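Local atomic coordinates of pyridoxamine 5'-phosphate oxidase family protein (Corynebacterium diphtheriae NCTC 13129, PDB entry 3CP3), a protein that is of unknown function but probably binds a flavin such as FMN, as other pyridoxamine 5'-phosphate oxidase family proteins do. Residues A[29-34]-A[40-45]; A[55-60]-A[107-112]. One frame throughout, in Å; residues are numbered along the deposited sequence.

Contact 1: A[29-34]-A[40-45]. With ACY (acetic acid), chain B.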
loop_
_atom_site.group_PDB
_atom_site.type_symbol
_atom_site.label_atom_id
_atom_site.label_comp_id
_atom_site.label_asym_id
_atom_site.label_seq_id
_atom_site.Cartn_x
_atom_site.Cartn_y
_atom_site.Cartn_z
ATOM N N VAL A 29 -3.381 -0.420 11.621
ATOM C CA VAL A 29 -3.423 0.396 10.396
ATOM C C VAL A 29 -3.099 -0.451 9.185
ATOM O O VAL A 29 -2.097 -1.157 9.183
ATOM C CB VAL A 29 -2.438 1.597 10.453
ATOM C CG1 VAL A 29 -2.469 2.420 9.167
ATOM C CG2 VAL A 29 -2.790 2.476 11.643
ATOM N N GLY A 30 -3.954 -0.369 8.156
ATOM C CA GLY A 30 -3.701 -1.070 6.874
ATOM C C GLY A 30 -4.003 -0.170 5.689
ATOM O O GLY A 30 -4.488 0.971 5.868
ATOM N N ARG A 31 -3.745 -0.647 4.482
ATOM C CA ARG A 31 -3.936 0.169 3.291
ATOM C C ARG A 31 -4.935 -0.466 2.378
ATOM O O ARG A 31 -4.830 -1.653 2.048
ATOM C CB ARG A 31 -2.597 0.261 2.541
ATOM C CG ARG A 31 -1.559 0.955 3.445
ATOM C CD ARG A 31 -0.170 0.694 3.109
ATOM N NE ARG A 31 0.579 1.255 4.222
ATOM C CZ ARG A 31 1.011 0.515 5.223
ATOM N NH1 ARG A 31 0.877 -0.838 5.173
ATOM N NH2 ARG A 31 1.645 1.117 6.215
ATOM N N LEU A 32 -5.908 0.329 1.933
ATOM C CA LEU A 32 -6.866 -0.180 1.009
ATOM C C LEU A 32 -6.461 0.230 -0.404
ATOM O O LEU A 32 -6.228 1.415 -0.675
ATOM C CB LEU A 32 -8.247 0.395 1.346
ATOM C CG LEU A 32 -9.384 -0.258 0.570
ATOM C CD1 LEU A 32 -9.773 -1.652 1.078
ATOM C CD2 LEU A 32 -10.585 0.666 0.626
ATOM N N VAL A 33 -6.451 -0.738 -1.338
ATOM C CA VAL A 33 -6.187 -0.351 -2.680
ATOM C C VAL A 33 -7.476 -0.457 -3.456
ATOM O O VAL A 33 -8.085 -1.546 -3.519
ATOM C CB VAL A 33 -5.112 -1.257 -3.341
ATOM C CG1 VAL A 33 -4.870 -0.807 -4.749
ATOM C CG2 VAL A 33 -3.805 -1.199 -2.504
ATOM N N VAL A 34 -7.835 0.647 -4.094
ATOM C CA VAL A 34 -9.083 0.726 -4.816
ATOM C C VAL A 34 -8.846 1.112 -6.243
ATOM O O VAL A 34 -7.752 1.575 -6.617
ATOM C CB VAL A 34 -10.042 1.782 -4.212
ATOM C CG1 VAL A 34 -10.339 1.452 -2.753
ATOM C CG2 VAL A 34 -9.418 3.179 -4.312
ATOM N N LEU A 40 -6.078 3.907 -10.133
ATOM C CA LEU A 40 -5.909 3.260 -8.825
ATOM C C LEU A 40 -5.702 4.310 -7.754
ATOM O O LEU A 40 -5.171 5.396 -8.044
ATOM C CB LEU A 40 -4.673 2.331 -8.834
ATOM C CG LEU A 40 -4.634 1.170 -9.860
ATOM C CD1 LEU A 40 -3.357 0.306 -9.687
ATOM C CD2 LEU A 40 -5.858 0.272 -9.764
ATOM N N ASP A 41 -6.051 3.978 -6.516
ATOM C CA ASP A 41 -5.643 4.796 -5.375
ATOM C C ASP A 41 -5.449 3.895 -4.212
ATOM O O ASP A 41 -5.803 2.710 -4.259
ATOM C CB ASP A 41 -6.656 5.929 -5.079
ATOM C CG ASP A 41 -6.075 7.027 -4.134
ATOM O OD1 ASP A 41 -4.831 7.171 -3.975
ATOM O OD2 ASP A 41 -6.892 7.724 -3.507
ATOM N N ILE A 42 -4.831 4.435 -3.185
ATOM C CA ILE A 42 -4.530 3.690 -2.028
ATOM C C ILE A 42 -4.519 4.639 -0.823
ATOM O O ILE A 42 -4.040 5.788 -0.910
ATOM C CB ILE A 42 -3.155 2.998 -2.172
ATOM C CG1 ILE A 42 -2.779 2.266 -0.900
ATOM C CG2 ILE A 42 -2.078 3.980 -2.629
ATOM C CD1 ILE A 42 -1.397 1.541 -1.105
ATOM N N PHE A 43 -5.084 4.161 0.286
ATOM C CA PHE A 43 -5.092 4.978 1.472
ATOM C C PHE A 43 -5.103 4.139 2.735
ATOM O O PHE A 43 -5.682 3.071 2.762
ATOM C CB PHE A 43 -6.258 5.968 1.440
ATOM C CG PHE A 43 -7.547 5.347 1.173
ATOM C CD1 PHE A 43 -8.320 4.863 2.220
ATOM C CD2 PHE A 43 -8.003 5.236 -0.138
ATOM C CE1 PHE A 43 -9.546 4.275 1.945
ATOM C CE2 PHE A 43 -9.159 4.658 -0.423
ATOM C CZ PHE A 43 -9.958 4.176 0.600
ATOM N N PRO A 44 -4.470 4.641 3.786
ATOM C CA PRO A 44 -4.366 3.902 5.051
ATOM C C PRO A 44 -5.661 4.055 5.840
ATOM O O PRO A 44 -6.335 5.098 5.717
ATOM C CB PRO A 44 -3.208 4.588 5.764
ATOM C CG PRO A 44 -3.072 5.884 5.136
ATOM C CD PRO A 44 -3.780 5.935 3.843
ATOM N N VAL A 45 -6.034 3.033 6.587
ATOM C CA VAL A 45 -7.215 3.130 7.445
ATOM C C VAL A 45 -6.901 2.370 8.700
ATOM O O VAL A 45 -6.055 1.466 8.660
ATOM C CB VAL A 45 -8.477 2.492 6.795
ATOM C CG1 VAL A 45 -8.938 3.287 5.635
ATOM C CG2 VAL A 45 -8.273 0.972 6.387
HETATM C C ACY B . 1.229 -1.155 8.834
HETATM O O ACY B . 0.283 -1.796 8.324
HETATM O OXT ACY B . 1.212 -0.707 10.008
HETATM C CH3 ACY B . 2.479 -0.915 8.001
#

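Contact 2: A[55-60]-A[107-112]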
loop_
_atom_site.group_PDB
_atom_site.type_symbol
_atom_site.label_atom_id
_atom_site.label_comp_id
_atom_site.label_asym_id
_atom_site.label_seq_id
_atom_site.Cartn_x
_atom_site.Cartn_y
_atom_site.Cartn_z
ATOM N N GLN A 55 -15.961 -16.857 6.822
ATOM C CA GLN A 55 -14.691 -16.418 6.263
ATOM C C GLN A 55 -14.167 -15.186 7.020
ATOM O O GLN A 55 -14.938 -14.523 7.727
ATOM C CB GLN A 55 -14.816 -16.172 4.746
ATOM C CG GLN A 55 -15.090 -17.448 3.905
ATOM C CD GLN A 55 -13.936 -18.456 3.929
ATOM O OE1 GLN A 55 -13.240 -18.645 2.933
ATOM N NE2 GLN A 55 -13.736 -19.101 5.067
ATOM N N PRO A 56 -12.840 -14.907 6.919
ATOM C CA PRO A 56 -12.323 -13.695 7.571
ATOM C C PRO A 56 -12.950 -12.432 6.979
ATOM O O PRO A 56 -13.239 -12.384 5.785
ATOM C CB PRO A 56 -10.812 -13.746 7.273
ATOM C CG PRO A 56 -10.691 -14.608 6.047
ATOM C CD PRO A 56 -11.769 -15.651 6.228
ATOM N N ARG A 57 -13.173 -11.433 7.827
ATOM C CA ARG A 57 -13.725 -10.150 7.410
ATOM C C ARG A 57 -12.914 -9.040 8.032
ATOM O O ARG A 57 -12.524 -9.140 9.186
ATOM C CB ARG A 57 -15.193 -10.034 7.882
ATOM C CG ARG A 57 -16.108 -10.934 7.061
ATOM C CD ARG A 57 -17.576 -10.627 7.244
ATOM N NE ARG A 57 -17.909 -10.689 8.648
ATOM C CZ ARG A 57 -19.143 -10.647 9.140
ATOM N NH1 ARG A 57 -20.203 -10.572 8.321
ATOM N NH2 ARG A 57 -19.299 -10.681 10.466
ATOM N N VAL A 58 -12.693 -7.969 7.284
ATOM C CA VAL A 58 -12.081 -6.742 7.830
ATOM C C VAL A 58 -13.098 -5.641 7.881
ATOM O O VAL A 58 -13.818 -5.429 6.885
ATOM C CB VAL A 58 -10.932 -6.242 6.895
ATOM C CG1 VAL A 58 -10.342 -4.888 7.356
ATOM C CG2 VAL A 58 -9.868 -7.303 6.816
ATOM N N TYR A 59 -13.143 -4.912 8.995
ATOM C CA TYR A 59 -13.951 -3.691 9.063
ATOM C C TYR A 59 -13.072 -2.477 9.216
ATOM O O TYR A 59 -12.081 -2.500 9.968
ATOM C CB TYR A 59 -14.869 -3.724 10.291
ATOM C CG TYR A 59 -15.977 -4.714 10.160
ATOM C CD1 TYR A 59 -17.159 -4.376 9.477
ATOM C CD2 TYR A 59 -15.859 -5.993 10.683
ATOM C CE1 TYR A 59 -18.197 -5.304 9.352
ATOM C CE2 TYR A 59 -16.929 -6.913 10.579
ATOM C CZ TYR A 59 -18.063 -6.567 9.888
ATOM O OH TYR A 59 -19.113 -7.452 9.778
ATOM N N PHE A 60 -13.474 -1.396 8.559
ATOM C CA PHE A 60 -12.894 -0.094 8.777
ATOM C C PHE A 60 -13.991 0.963 8.630
ATOM O O PHE A 60 -15.132 0.627 8.338
ATOM C CB PHE A 60 -11.666 0.102 7.830
ATOM C CG PHE A 60 -12.006 0.156 6.363
ATOM C CD1 PHE A 60 -12.310 1.378 5.759
ATOM C CD2 PHE A 60 -12.039 -0.988 5.599
ATOM C CE1 PHE A 60 -12.607 1.423 4.397
ATOM C CE2 PHE A 60 -12.401 -0.953 4.249
ATOM C CZ PHE A 60 -12.668 0.249 3.645
ATOM N N ALA A 107 -23.499 -3.275 11.765
ATOM C CA ALA A 107 -22.943 -2.029 12.347
ATOM C C ALA A 107 -22.688 -2.058 13.880
ATOM O O ALA A 107 -21.626 -1.616 14.373
ATOM C CB ALA A 107 -23.832 -0.843 12.011
ATOM N N ARG A 108 -23.684 -2.547 14.620
ATOM C CA ARG A 108 -23.624 -2.677 16.069
ATOM C C ARG A 108 -22.519 -3.650 16.529
ATOM O O ARG A 108 -21.702 -3.350 17.408
ATOM C CB ARG A 108 -25.004 -3.116 16.570
ATOM C CG ARG A 108 -25.167 -3.178 18.053
ATOM C CD ARG A 108 -26.659 -3.373 18.451
ATOM N NE ARG A 108 -27.599 -2.463 17.763
ATOM C CZ ARG A 108 -28.724 -2.835 17.110
ATOM N NH1 ARG A 108 -29.105 -4.118 17.042
ATOM N NH2 ARG A 108 -29.493 -1.913 16.528
ATOM N N HIS A 109 -22.513 -4.817 15.903
ATOM C CA HIS A 109 -21.431 -5.786 15.990
ATOM C C HIS A 109 -20.020 -5.208 15.628
ATOM O O HIS A 109 -19.088 -5.350 16.395
ATOM C CB HIS A 109 -21.767 -6.999 15.107
ATOM C CG HIS A 109 -20.601 -7.894 14.866
ATOM N ND1 HIS A 109 -20.005 -8.619 15.874
ATOM C CD2 HIS A 109 -19.877 -8.130 13.745
ATOM C CE1 HIS A 109 -18.974 -9.279 15.378
ATOM N NE2 HIS A 109 -18.888 -9.011 14.090
ATOM N N ALA A 110 -19.889 -4.555 14.481
ATOM C CA ALA A 110 -18.611 -3.934 14.090
ATOM C C ALA A 110 -18.107 -2.936 15.158
ATOM O O ALA A 110 -16.906 -2.850 15.416
ATOM C CB ALA A 110 -18.752 -3.264 12.758
ATOM N N ASP A 111 -19.045 -2.235 15.794
ATOM C CA ASP A 111 -18.741 -1.261 16.841
ATOM C C ASP A 111 -18.210 -1.847 18.166
ATOM O O ASP A 111 -17.845 -1.093 19.078
ATOM C CB ASP A 111 -19.960 -0.391 17.106
ATOM C CG ASP A 111 -19.589 1.009 17.537
ATOM O OD1 ASP A 111 -18.778 1.651 16.829
ATOM O OD2 ASP A 111 -20.097 1.461 18.575
ATOM N N THR A 112 -18.180 -3.176 18.289
ATOM C CA THR A 112 -17.693 -3.814 19.530
ATOM C C THR A 112 -16.274 -4.362 19.356
ATOM O O THR A 112 -15.679 -4.920 20.296
ATOM C CB THR A 112 -18.596 -4.976 19.990
ATOM O OG1 THR A 112 -18.558 -6.009 19.001
ATOM C CG2 THR A 112 -20.019 -4.511 20.167
#

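Contact 1: A[29-34]-A[40-45]
Leu32 lies beside the ring of Phe43, its CB over one ring face near the rim and its CD2 3.6 Å from Phe43 CZ. The two are a hydrogen-bonded pair of an antiparallel beta hairpin, strands 29-36 and 39-50, within the split-barrel sheet characteristic of FMN-binding proteins of this family. Phe43 CG sits between its own backbone N and carbonyl carbon (chi1 52°), which brings the ring back over the neighbouring strand, where Val34 CG1 lies 4.1 Å from Phe43 CE2. Six backbone hydrogen bonds fix the pairing, two each for Gly30-Val45, Leu32-Phe43 and Val34-Asp41; the shortest, Val45 N to Gly30 O, is 2.7 Å. On the other sheet face, with Arg31 and Pro44, Val33 CG2 packs 3.9 Å from Ile42 CD1. This face meets the second subunit: Ile42 packs on its Val93 and Pro44 on its Phe84. Arg31 forms salt bridges from NH1 to Glu80 OE1 of its own chain and from NE to Asp82 OD2 of the second subunit, carboxylates that probably offset the second subunit's Arg31 close by. An acetic acid molecule, probably from the crystallisation liquor, accepts a weak hydrogen bond from Arg31 NH1, 3.3 Å to its O.

Contact 2: A[55-60]-A[107-112]
Helix-on-sheet packing at the outer side of the barrel joins strand 57-62 to helix 104-110, far along the chain from it, in this split-barrel fold of the pyridoxamine 5'-phosphate oxidase family. The contact is small, burying 140 Å² in all, and involves no hydrogen bond between the two segments. Its apolar part is a CH-pi contact: Ala110 CB stands over one face of the Tyr59 ring, 4.0 Å from the ring centroid and 18° off the normal. The methyl is displaced toward the rim, and its nearest ring atom is Tyr59 CD1 at 3.8 Å. Val48 of the adjoining strand 39-50 and Leu113 also pack against Tyr59, so this buried ring is enclosed by the neighbouring strand, the helix methyl and the loop residue Leu113.

At the polar end, the Tyr59 hydroxyl is hydrogen-bonded to Glu106 OE2, one turn before Ala110 in the same helix. Tyr59 OH also lies 3.2 Å above the plane of the Arg57 guanidinium, over its centre. The Arg57 chain reaches this position through a bend at chi3 (-55°). His109 crosses Tyr59 at about a right angle and presents the edge of its imidazole to the hydroxyl, with Tyr59 OH 4.1 Å from His109 CD2. Its ring plane is 36° from that of the guanidinium, and Arg57 NH2 comes no closer than 4.0 Å to His109 NE2. Both nitrogens instead meet Asp50 OD2, Arg57 by a salt bridge and His109 by a hydrogen bond; this shared carboxylate probably offsets the nearby positive charge. Farther along, His109 O accepts from both Thr112 N and Thr112 OG1; the bond from Thr112 OG1 to His109 O, 2.7 Å long, lies in the carbonyl plane on a lone pair.

Contact 1 and contact 2 have centres about 18 Å apart, on opposite sides of the chain's centre, yet they share one sheet: strand 39-50, the second strand of the hairpin, is followed in the chain by strand 57-62 and pairs with it. They touch through Phe60, whose CZ is 3.7 Å from Leu32 CD2 and whose CB is 3.8 Å from Val45 CG2. Phe60 thus extends the hairpin's apolar face, while Tyr59, next to it on the strand, meets the helix. Contact 1 also borders the second subunit, whereas no other chain touches the segments of contact 2. An acetic acid bound beside Arg31 lies at contact 1.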